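PDB 4EBR: ubiquitin-like-conjugating enzyme ATG10 from Saccharomyces cerevisiae, which acts as an E2-like enzyme that conjugates ATG12 to ATG5 and is required for autophagy and cytoplasm-to-vacuole transport. Local coordinates for residues Cys28-Leu33 with Leu41-Pro46; Ile65-Thr70 with Leu80-Trp85. All blocks are in the same frame, centred on the assembly; numbering follows the deposited sequence.

Contact 1. Residues Cys28-Leu33 with Leu41-Pro46; sequences CQDVHL and LLRLIP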
ATOM      1  N   CYS A  28      14.642 -20.477  -9.248  1.00 73.62           N
ATOM      2  CA  CYS A  28      14.031 -20.623  -7.933  1.00 73.00           C
ATOM      3  C   CYS A  28      14.738 -21.606  -7.014  1.00 78.24           C
ATOM      4  O   CYS A  28      14.691 -22.812  -7.241  1.00 84.69           O
ATOM      5  CB  CYS A  28      12.565 -21.022  -8.074  1.00 71.21           C
ATOM      6  SG  CYS A  28      11.667 -20.954  -6.516  1.00 82.19           S
ATOM      7  N   GLN A  29      15.369 -21.081  -5.967  1.00 77.76           N
ATOM      8  CA  GLN A  29      15.985 -21.910  -4.940  1.00 82.75           C
ATOM      9  C   GLN A  29      14.941 -22.691  -4.157  1.00 84.10           C
ATOM     10  O   GLN A  29      15.021 -23.913  -4.082  1.00 91.61           O
ATOM     11  CB  GLN A  29      16.817 -21.064  -3.977  1.00 86.00           C
ATOM     12  CG  GLN A  29      18.299 -21.012  -4.301  1.00 93.44           C
ATOM     13  CD  GLN A  29      19.099 -20.333  -3.193  1.00 97.83           C
ATOM     14  OE1 GLN A  29      18.532 -19.879  -2.193  1.00 95.94           O
ATOM     15  NE2 GLN A  29      20.420 -20.263  -3.365  1.00101.83           N
ATOM     16  N   ASP A  30      13.965 -21.996  -3.569  1.00 78.62           N
ATOM     17  CA  ASP A  30      12.931 -22.681  -2.787  1.00 78.79           C
ATOM     18  C   ASP A  30      11.559 -21.993  -2.733  1.00 71.10           C
ATOM     19  O   ASP A  30      11.443 -20.781  -2.904  1.00 69.53           O
ATOM     20  CB  ASP A  30      13.431 -23.030  -1.376  1.00 85.54           C
ATOM     21  CG  ASP A  30      13.780 -21.809  -0.556  1.00 89.68           C
ATOM     22  OD1 ASP A  30      12.858 -21.014  -0.253  1.00 91.43           O
ATOM     23  OD2 ASP A  30      14.969 -21.650  -0.194  1.00 92.38           O
ATOM     24  N   VAL A  31      10.532 -22.800  -2.487  1.00 68.13           N
ATOM     25  CA  VAL A  31       9.134 -22.386  -2.527  1.00 64.64           C
ATOM     26  C   VAL A  31       8.482 -22.790  -1.213  1.00 69.81           C
ATOM     27  O   VAL A  31       8.605 -23.936  -0.790  1.00 79.78           O
ATOM     28  CB  VAL A  31       8.380 -23.146  -3.645  1.00 65.03           C
ATOM     29  CG1 VAL A  31       6.971 -22.628  -3.785  1.00 61.19           C
ATOM     30  CG2 VAL A  31       9.122 -23.048  -4.976  1.00 64.55           C
ATOM     31  N   HIS A  32       7.778 -21.877  -0.558  1.00 64.08           N
ATOM     32  CA  HIS A  32       7.122 -22.234   0.694  1.00 64.93           C
ATOM     33  C   HIS A  32       5.737 -21.671   0.742  1.00 61.00           C
ATOM     34  O   HIS A  32       5.561 -20.465   0.585  1.00 59.78           O
ATOM     35  CB  HIS A  32       7.865 -21.654   1.880  1.00 69.58           C
ATOM     36  CG  HIS A  32       9.195 -22.273   2.122  1.00 77.70           C
ATOM     37  ND1 HIS A  32       9.393 -23.254   3.069  1.00 86.87           N
ATOM     38  CD2 HIS A  32      10.401 -22.044   1.554  1.00 80.76           C
ATOM     39  CE1 HIS A  32      10.667 -23.606   3.073  1.00 92.34           C
ATOM     40  NE2 HIS A  32      11.300 -22.888   2.163  1.00 88.26           N
ATOM     41  N   LEU A  33       4.752 -22.510   1.041  1.00 63.11           N
ATOM     42  CA  LEU A  33       3.388 -22.029   1.222  1.00 58.15           C
ATOM     43  C   LEU A  33       3.126 -21.798   2.709  1.00 63.94           C
ATOM     44  O   LEU A  33       3.336 -22.690   3.531  1.00 64.40           O
ATOM     45  CB  LEU A  33       2.383 -23.034   0.659  1.00 65.75           C
ATOM     46  CG  LEU A  33       1.222 -22.452  -0.151  1.00 62.71           C
ATOM     47  CD1 LEU A  33       1.717 -21.366  -1.095  1.00 53.38           C
ATOM     48  CD2 LEU A  33       0.501 -23.548  -0.920  1.00 62.39           C
ATOM     49  N   LEU A  41       6.193 -17.974  -0.497  1.00 50.01           N
ATOM     50  CA  LEU A  41       7.511 -17.373  -0.467  1.00 48.53           C
ATOM     51  C   LEU A  41       8.405 -17.997  -1.536  1.00 51.90           C
ATOM     52  O   LEU A  41       8.566 -19.221  -1.607  1.00 56.17           O
ATOM     53  CB  LEU A  41       8.155 -17.530   0.902  1.00 45.83           C
ATOM     54  CG  LEU A  41       9.583 -16.989   0.869  1.00 47.14           C
ATOM     55  CD1 LEU A  41       9.586 -15.495   0.587  1.00 45.42           C
ATOM     56  CD2 LEU A  41      10.321 -17.301   2.166  1.00 50.52           C
ATOM     57  N   LEU A  42       8.973 -17.146  -2.375  1.00 47.45           N
ATOM     58  CA  LEU A  42       9.902 -17.598  -3.385  1.00 48.48           C
ATOM     59  C   LEU A  42      11.278 -17.056  -3.066  1.00 49.93           C
ATOM     60  O   LEU A  42      11.479 -15.840  -2.964  1.00 51.60           O
ATOM     61  CB  LEU A  42       9.453 -17.133  -4.775  1.00 46.99           C
ATOM     62  CG  LEU A  42       8.170 -17.819  -5.248  1.00 51.16           C
ATOM     63  CD1 LEU A  42       7.822 -17.475  -6.685  1.00 51.39           C
ATOM     64  CD2 LEU A  42       8.307 -19.316  -5.095  1.00 55.58           C
ATOM     65  N   ARG A  43      12.233 -17.954  -2.884  1.00 51.89           N
ATOM     66  CA  ARG A  43      13.615 -17.523  -2.784  1.00 53.90           C
ATOM     67  C   ARG A  43      14.261 -17.818  -4.113  1.00 60.56           C
ATOM     68  O   ARG A  43      14.091 -18.904  -4.662  1.00 65.76           O
ATOM     69  CB  ARG A  43      14.346 -18.227  -1.643  1.00 52.04           C
ATOM     70  CG  ARG A  43      13.802 -17.873  -0.276  1.00 50.74           C
ATOM     71  CD  ARG A  43      14.787 -18.200   0.824  1.00 54.65           C
ATOM     72  NE  ARG A  43      14.312 -17.744   2.130  1.00 56.16           N
ATOM     73  CZ  ARG A  43      13.528 -18.459   2.941  1.00 61.71           C
ATOM     74  NH1 ARG A  43      13.113 -19.683   2.590  1.00 63.98           N
ATOM     75  NH2 ARG A  43      13.157 -17.948   4.112  1.00 62.27           N
ATOM     76  N   LEU A  44      14.984 -16.844  -4.642  1.00 62.63           N
ATOM     77  CA  LEU A  44      15.576 -17.005  -5.958  1.00 68.34           C
ATOM     78  C   LEU A  44      17.066 -17.269  -5.897  1.00 76.09           C
ATOM     79  O   LEU A  44      17.752 -16.839  -4.978  1.00 78.07           O
ATOM     80  CB  LEU A  44      15.307 -15.788  -6.826  1.00 66.04           C
ATOM     81  CG  LEU A  44      13.834 -15.561  -7.148  1.00 66.41           C
ATOM     82  CD1 LEU A  44      13.708 -14.431  -8.146  1.00 67.67           C
ATOM     83  CD2 LEU A  44      13.176 -16.827  -7.673  1.00 66.10           C
ATOM     84  N   ILE A  45      17.555 -17.971  -6.916  1.00 81.98           N
ATOM     85  CA  ILE A  45      18.965 -18.320  -7.032  1.00 86.00           C
ATOM     86  C   ILE A  45      19.835 -17.081  -7.200  1.00 87.60           C
ATOM     87  O   ILE A  45      19.437 -16.106  -7.839  1.00 85.86           O
ATOM     88  CB  ILE A  45      19.213 -19.271  -8.218  1.00 88.51           C
ATOM     89  CG1 ILE A  45      18.803 -18.604  -9.533  1.00 92.78           C
ATOM     90  CG2 ILE A  45      18.459 -20.577  -8.020  1.00 89.25           C
ATOM     91  CD1 ILE A  45      19.211 -19.381 -10.765  1.00 99.01           C
ATOM     92  N   PRO A  46      21.023 -17.129  -6.610  1.00 92.62           N
ATOM     93  CA  PRO A  46      21.944 -15.985  -6.599  1.00 94.40           C
ATOM     94  C   PRO A  46      22.039 -15.312  -7.971  1.00 98.83           C
ATOM     95  O   PRO A  46      22.174 -15.990  -8.986  1.00103.10           O
ATOM     96  CB  PRO A  46      23.283 -16.620  -6.195  1.00 93.85           C
ATOM     97  CG  PRO A  46      22.887 -17.733  -5.303  1.00 93.94           C
ATOM     98  CD  PRO A  46      21.609 -18.297  -5.923  1.00 95.96           C
TER

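Contact 2. Residues Ile65-Thr70 with Leu80-Trp85; sequences IELYLT and LLLRIW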
ATOM      1  N   ILE A  65      17.135 -12.666  -4.036  1.00 58.18           N
ATOM      2  CA  ILE A  65      15.865 -11.975  -4.132  1.00 50.34           C
ATOM      3  C   ILE A  65      14.826 -12.826  -3.447  1.00 47.66           C
ATOM      4  O   ILE A  65      14.824 -14.050  -3.596  1.00 47.71           O
ATOM      5  CB  ILE A  65      15.486 -11.738  -5.624  1.00 50.73           C
ATOM      6  CG1 ILE A  65      16.489 -10.781  -6.258  1.00 52.71           C
ATOM      7  CG2 ILE A  65      14.107 -11.153  -5.773  1.00 39.42           C
ATOM      8  CD1 ILE A  65      16.245 -10.501  -7.710  1.00 53.47           C
ATOM      9  N   GLU A  66      13.957 -12.191  -2.677  1.00 38.48           N
ATOM     10  CA  GLU A  66      12.878 -12.921  -2.069  1.00 41.81           C
ATOM     11  C   GLU A  66      11.553 -12.320  -2.491  1.00 42.48           C
ATOM     12  O   GLU A  66      11.381 -11.100  -2.439  1.00 44.85           O
ATOM     13  CB  GLU A  66      13.028 -12.928  -0.546  1.00 40.54           C
ATOM     14  CG  GLU A  66      14.327 -13.575  -0.099  1.00 45.49           C
ATOM     15  CD  GLU A  66      14.449 -13.763   1.415  1.00 53.51           C
ATOM     16  OE1 GLU A  66      15.202 -14.680   1.838  1.00 57.78           O
ATOM     17  OE2 GLU A  66      13.815 -12.998   2.180  1.00 54.22           O
ATOM     18  N   LEU A  67      10.621 -13.168  -2.920  1.00 40.78           N
ATOM     19  CA  LEU A  67       9.294 -12.697  -3.302  1.00 40.01           C
ATOM     20  C   LEU A  67       8.250 -13.305  -2.401  1.00 40.69           C
ATOM     21  O   LEU A  67       8.174 -14.533  -2.288  1.00 42.88           O
ATOM     22  CB  LEU A  67       8.961 -13.109  -4.727  1.00 39.47           C
ATOM     23  CG  LEU A  67       9.939 -12.759  -5.839  1.00 42.02           C
ATOM     24  CD1 LEU A  67       9.292 -13.157  -7.156  1.00 46.40           C
ATOM     25  CD2 LEU A  67      10.277 -11.286  -5.824  1.00 39.63           C
ATOM     26  N   TYR A  68       7.441 -12.464  -1.762  1.00 36.01           N
ATOM     27  CA  TYR A  68       6.318 -12.985  -1.003  1.00 37.94           C
ATOM     28  C   TYR A  68       5.016 -12.624  -1.719  1.00 40.64           C
ATOM     29  O   TYR A  68       4.682 -11.446  -1.862  1.00 39.06           O
ATOM     30  CB  TYR A  68       6.347 -12.442   0.421  1.00 40.76           C
ATOM     31  CG  TYR A  68       5.467 -13.182   1.409  1.00 44.54           C
ATOM     32  CD1 TYR A  68       5.127 -14.514   1.221  1.00 48.35           C
ATOM     33  CD2 TYR A  68       4.980 -12.548   2.531  1.00 45.53           C
ATOM     34  CE1 TYR A  68       4.319 -15.186   2.134  1.00 49.99           C
ATOM     35  CE2 TYR A  68       4.180 -13.211   3.447  1.00 48.72           C
ATOM     36  CZ  TYR A  68       3.852 -14.523   3.243  1.00 51.38           C
ATOM     37  OH  TYR A  68       3.058 -15.161   4.167  1.00 56.05           O
ATOM     38  N   LEU A  69       4.299 -13.640  -2.194  1.00 44.18           N
ATOM     39  CA  LEU A  69       3.025 -13.439  -2.887  1.00 44.41           C
ATOM     40  C   LEU A  69       1.925 -13.532  -1.860  1.00 46.88           C
ATOM     41  O   LEU A  69       1.734 -14.574  -1.242  1.00 52.17           O
ATOM     42  CB  LEU A  69       2.796 -14.525  -3.935  1.00 43.60           C
ATOM     43  CG  LEU A  69       3.641 -14.498  -5.206  1.00 42.69           C
ATOM     44  CD1 LEU A  69       5.085 -14.864  -4.936  1.00 41.78           C
ATOM     45  CD2 LEU A  69       3.038 -15.441  -6.226  1.00 42.31           C
ATOM     46  N   THR A  70       1.208 -12.444  -1.652  1.00 44.45           N
ATOM     47  CA  THR A  70       0.172 -12.435  -0.641  1.00 46.70           C
ATOM     48  C   THR A  70      -1.091 -11.824  -1.198  1.00 44.10           C
ATOM     49  O   THR A  70      -1.131 -11.332  -2.328  1.00 43.33           O
ATOM     50  CB  THR A  70       0.578 -11.585   0.560  1.00 54.70           C
ATOM     51  OG1 THR A  70       0.672 -10.221   0.149  1.00 57.47           O
ATOM     52  CG2 THR A  70       1.930 -12.003   1.070  1.00 59.64           C
ATOM     53  N   LEU A  80       2.605  -8.334  -4.418  1.00 41.86           N
ATOM     54  CA  LEU A  80       3.901  -8.949  -4.556  1.00 40.53           C
ATOM     55  C   LEU A  80       4.870  -8.193  -3.649  1.00 40.97           C
ATOM     56  O   LEU A  80       5.194  -7.029  -3.892  1.00 41.92           O
ATOM     57  CB  LEU A  80       4.357  -8.947  -6.004  1.00 41.50           C
ATOM     58  CG  LEU A  80       5.806  -9.405  -6.146  1.00 44.34           C
ATOM     59  CD1 LEU A  80       5.926 -10.848  -5.729  1.00 46.24           C
ATOM     60  CD2 LEU A  80       6.283  -9.219  -7.580  1.00 45.19           C
ATOM     61  N   LEU A  81       5.292  -8.856  -2.573  1.00 39.04           N
ATOM     62  CA  LEU A  81       6.194  -8.254  -1.601  1.00 37.17           C
ATOM     63  C   LEU A  81       7.614  -8.660  -1.938  1.00 38.04           C
ATOM     64  O   LEU A  81       7.914  -9.827  -2.246  1.00 41.35           O
ATOM     65  CB  LEU A  81       5.812  -8.658  -0.174  1.00 36.52           C
ATOM     66  CG  LEU A  81       4.433  -8.153   0.269  1.00 36.88           C
ATOM     67  CD1 LEU A  81       4.299  -8.241   1.762  1.00 34.22           C
ATOM     68  CD2 LEU A  81       4.194  -6.728  -0.180  1.00 38.09           C
ATOM     69  N   LEU A  82       8.501  -7.691  -1.898  1.00 36.83           N
ATOM     70  CA  LEU A  82       9.814  -7.919  -2.452  1.00 40.30           C
ATOM     71  C   LEU A  82      10.928  -7.413  -1.532  1.00 43.97           C
ATOM     72  O   LEU A  82      10.870  -6.293  -1.013  1.00 45.34           O
ATOM     73  CB  LEU A  82       9.851  -7.286  -3.839  1.00 43.38           C
ATOM     74  CG  LEU A  82      11.112  -6.808  -4.524  1.00 49.81           C
ATOM     75  CD1 LEU A  82      12.145  -7.898  -4.527  1.00 56.89           C
ATOM     76  CD2 LEU A  82      10.720  -6.452  -5.938  1.00 49.10           C
ATOM     77  N   ARG A  83      11.921  -8.269  -1.300  1.00 43.56           N
ATOM     78  CA  ARG A  83      13.188  -7.801  -0.740  1.00 41.63           C
ATOM     79  C   ARG A  83      14.419  -8.510  -1.316  1.00 41.50           C
ATOM     80  O   ARG A  83      14.317  -9.545  -1.999  1.00 41.13           O
ATOM     81  CB  ARG A  83      13.182  -7.842   0.772  1.00 37.95           C
ATOM     82  CG  ARG A  83      13.130  -9.203   1.313  1.00 37.15           C
ATOM     83  CD  ARG A  83      13.031  -9.135   2.796  1.00 40.31           C
ATOM     84  NE  ARG A  83      13.192 -10.463   3.352  1.00 45.42           N
ATOM     85  CZ  ARG A  83      13.526 -10.705   4.606  1.00 48.07           C
ATOM     86  NH1 ARG A  83      13.738  -9.685   5.450  1.00 47.19           N
ATOM     87  NH2 ARG A  83      13.643 -11.966   4.999  1.00 40.46           N
ATOM     88  N   ILE A  84      15.580  -7.901  -1.102  1.00 38.92           N
ATOM     89  CA  ILE A  84      16.785  -8.340  -1.790  1.00 39.95           C
ATOM     90  C   ILE A  84      18.000  -8.287  -0.897  1.00 39.25           C
ATOM     91  O   ILE A  84      18.297  -7.240  -0.324  1.00 44.37           O
ATOM     92  CB  ILE A  84      17.071  -7.472  -3.032  1.00 39.22           C
ATOM     93  CG1 ILE A  84      15.983  -7.667  -4.083  1.00 38.94           C
ATOM     94  CG2 ILE A  84      18.437  -7.817  -3.602  1.00 41.01           C
ATOM     95  CD1 ILE A  84      16.165  -6.821  -5.343  1.00 40.32           C
ATOM     96  N   TRP A  85      18.714  -9.405  -0.806  1.00 47.03           N
ATOM     97  CA  TRP A  85      19.983  -9.472  -0.073  1.00 48.00           C
ATOM     98  C   TRP A  85      21.140  -9.137  -1.002  1.00 51.15           C
ATOM     99  O   TRP A  85      21.355  -9.815  -2.003  1.00 52.55           O
ATOM    100  CB  TRP A  85      20.196 -10.873   0.491  1.00 49.14           C
ATOM    101  CG  TRP A  85      19.120 -11.328   1.436  1.00 55.50           C
ATOM    102  CD1 TRP A  85      18.135 -12.221   1.176  1.00 58.31           C
ATOM    103  CD2 TRP A  85      18.931 -10.916   2.793  1.00 60.01           C
ATOM    104  NE1 TRP A  85      17.338 -12.393   2.283  1.00 57.74           N
ATOM    105  CE2 TRP A  85      17.811 -11.603   3.290  1.00 59.14           C
ATOM    106  CE3 TRP A  85      19.601 -10.031   3.636  1.00 65.72           C
ATOM    107  CZ2 TRP A  85      17.344 -11.433   4.582  1.00 63.98           C
ATOM    108  CZ3 TRP A  85      19.145  -9.873   4.917  1.00 67.50           C
ATOM    109  CH2 TRP A  85      18.022 -10.563   5.381  1.00 67.39           C
TER

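Contact 1. Residues Cys28-Leu33 with Leu41-Pro46
Strands 30-33 and 41-44 run antiparallel at 169° with axes 4.9 Å apart, forming a beta hairpin in which His32 pairs with Leu41, Val31 with Leu42 and Asp30 with Arg43. A classic beta bulge then shifts the register by one: two residues, Gln29 and Asp30, stand opposite Arg43, whose O accepts a 3.3 Å bond from Asp30 N and a weak one from Gln29 N, before Cys28 pairs with Leu44. In return, Arg43 N reaches Asp30 O at 2.9 Å with a nearly straight N-H...O angle of 173°. Side chains differ on the two faces. Val31 and Leu42 run alongside one another, and Leu42 CD2 fits against both methyls of Val31, with Cys28 SG 4.0 Å from that same CD2; Tyr17 of helix 6-18 also touches Val31. On the other face, the extended chain of Arg43 runs past Asp30, its NE bridging onward to Glu66. Leu41 CD2 lies over the centre of the guanidinium, 3.4 Å above its plane. With Asp30 CG tucked between backbone N and carbonyl carbon (chi1 63°), the carboxylate leans toward Arg43; NH1 meets OD1 in a 3.1 Å salt bridge, on the syn side but well out of the carboxylate plane, OD1 lying somewhat tilted from the guanidinium plane.

Contact 2. Residues Ile65-Thr70 with Leu80-Trp85
Glu66 meets Arg83, and Tyr68 meets Leu81, as hydrogen-bonded pairs of an antiparallel beta hairpin; the axes of the short segments approach to 4.6 Å, their directions 163° apart, and the register is unbroken from Ile65-Ile84 to Leu69-Leu80. Each pair makes two backbone bonds, the shortest from Tyr68 N to Leu81 O at 2.7 Å.

The tightly packed side is aliphatic. Ile65 and Ile84 lie side by side with CG1 against CG1 at 3.8 Å, while Leu82 CD1 reaches both Ile65 CG2 and Leu67 CD2. Farther along, Leu80 CG stands anti to the backbone N (chi1 172°), and its CD1 comes to 3.9 Å from Leu67 CB and also touches Leu69 CD1. All six of these residues are buried.

On the other face Tyr68, Arg83 and Trp85 keep some access to solvent, although Glu66 is buried, as is the apolar Leu81, whose CB meets Tyr68 CB at 3.9 Å. Arg83 and Glu66 lie alongside each other in a salt bridge: Glu66 OE2 takes Arg83 NE at 2.9 Å, nearly along the C-O axis, and NH2 more weakly. The other oxygen, OE1, receives Trp85 NE1 at 3.2 Å, within the indole plane but from above the carboxylate plane, the two planes being 89° apart. Arg43 also bridges to OE1, so three side chains grip this carboxylate and fix its rotation, and the two arginines would be expected to stabilise its charged form. Trp85 CZ2 in turn lies over one face of the Arg83 guanidinium, offset toward its rim.

Within the fold, Ile160 of helix 152-164 touches Leu67 and Leu69, and Trp155 touches Leu69 and Leu80, on the aliphatic face, whereas Trp129 of strand 127-131 packs on Tyr68, Leu81 and Arg83, and strand 93-98 borders Arg83 and Trp85.

Overall arrangement
After helix 6-18, the chain enters strand 28-33 and turns back into strand 40-44, so contact 1 closes the first hairpin, with seven residues between its segments. It then passes through a region containing unmodelled residues 51-60 to strand 63-72 and returns in strand 77-90, where contact 2 closes a second hairpin. The contacts follow in series, neither nesting nor crossing. Their centres are 10 Å apart, and Leu42 N to Leu67 O (2.7 Å) and Leu44 N to Ile65 O (3.0 Å) probably hydrogen-bond, joining both hairpins into one antiparallel sheet. Contact 1 lies away from Cys135, the thioester-forming residue; Leu80 in contact 2 is about 10 Å from it, side chain to side chain.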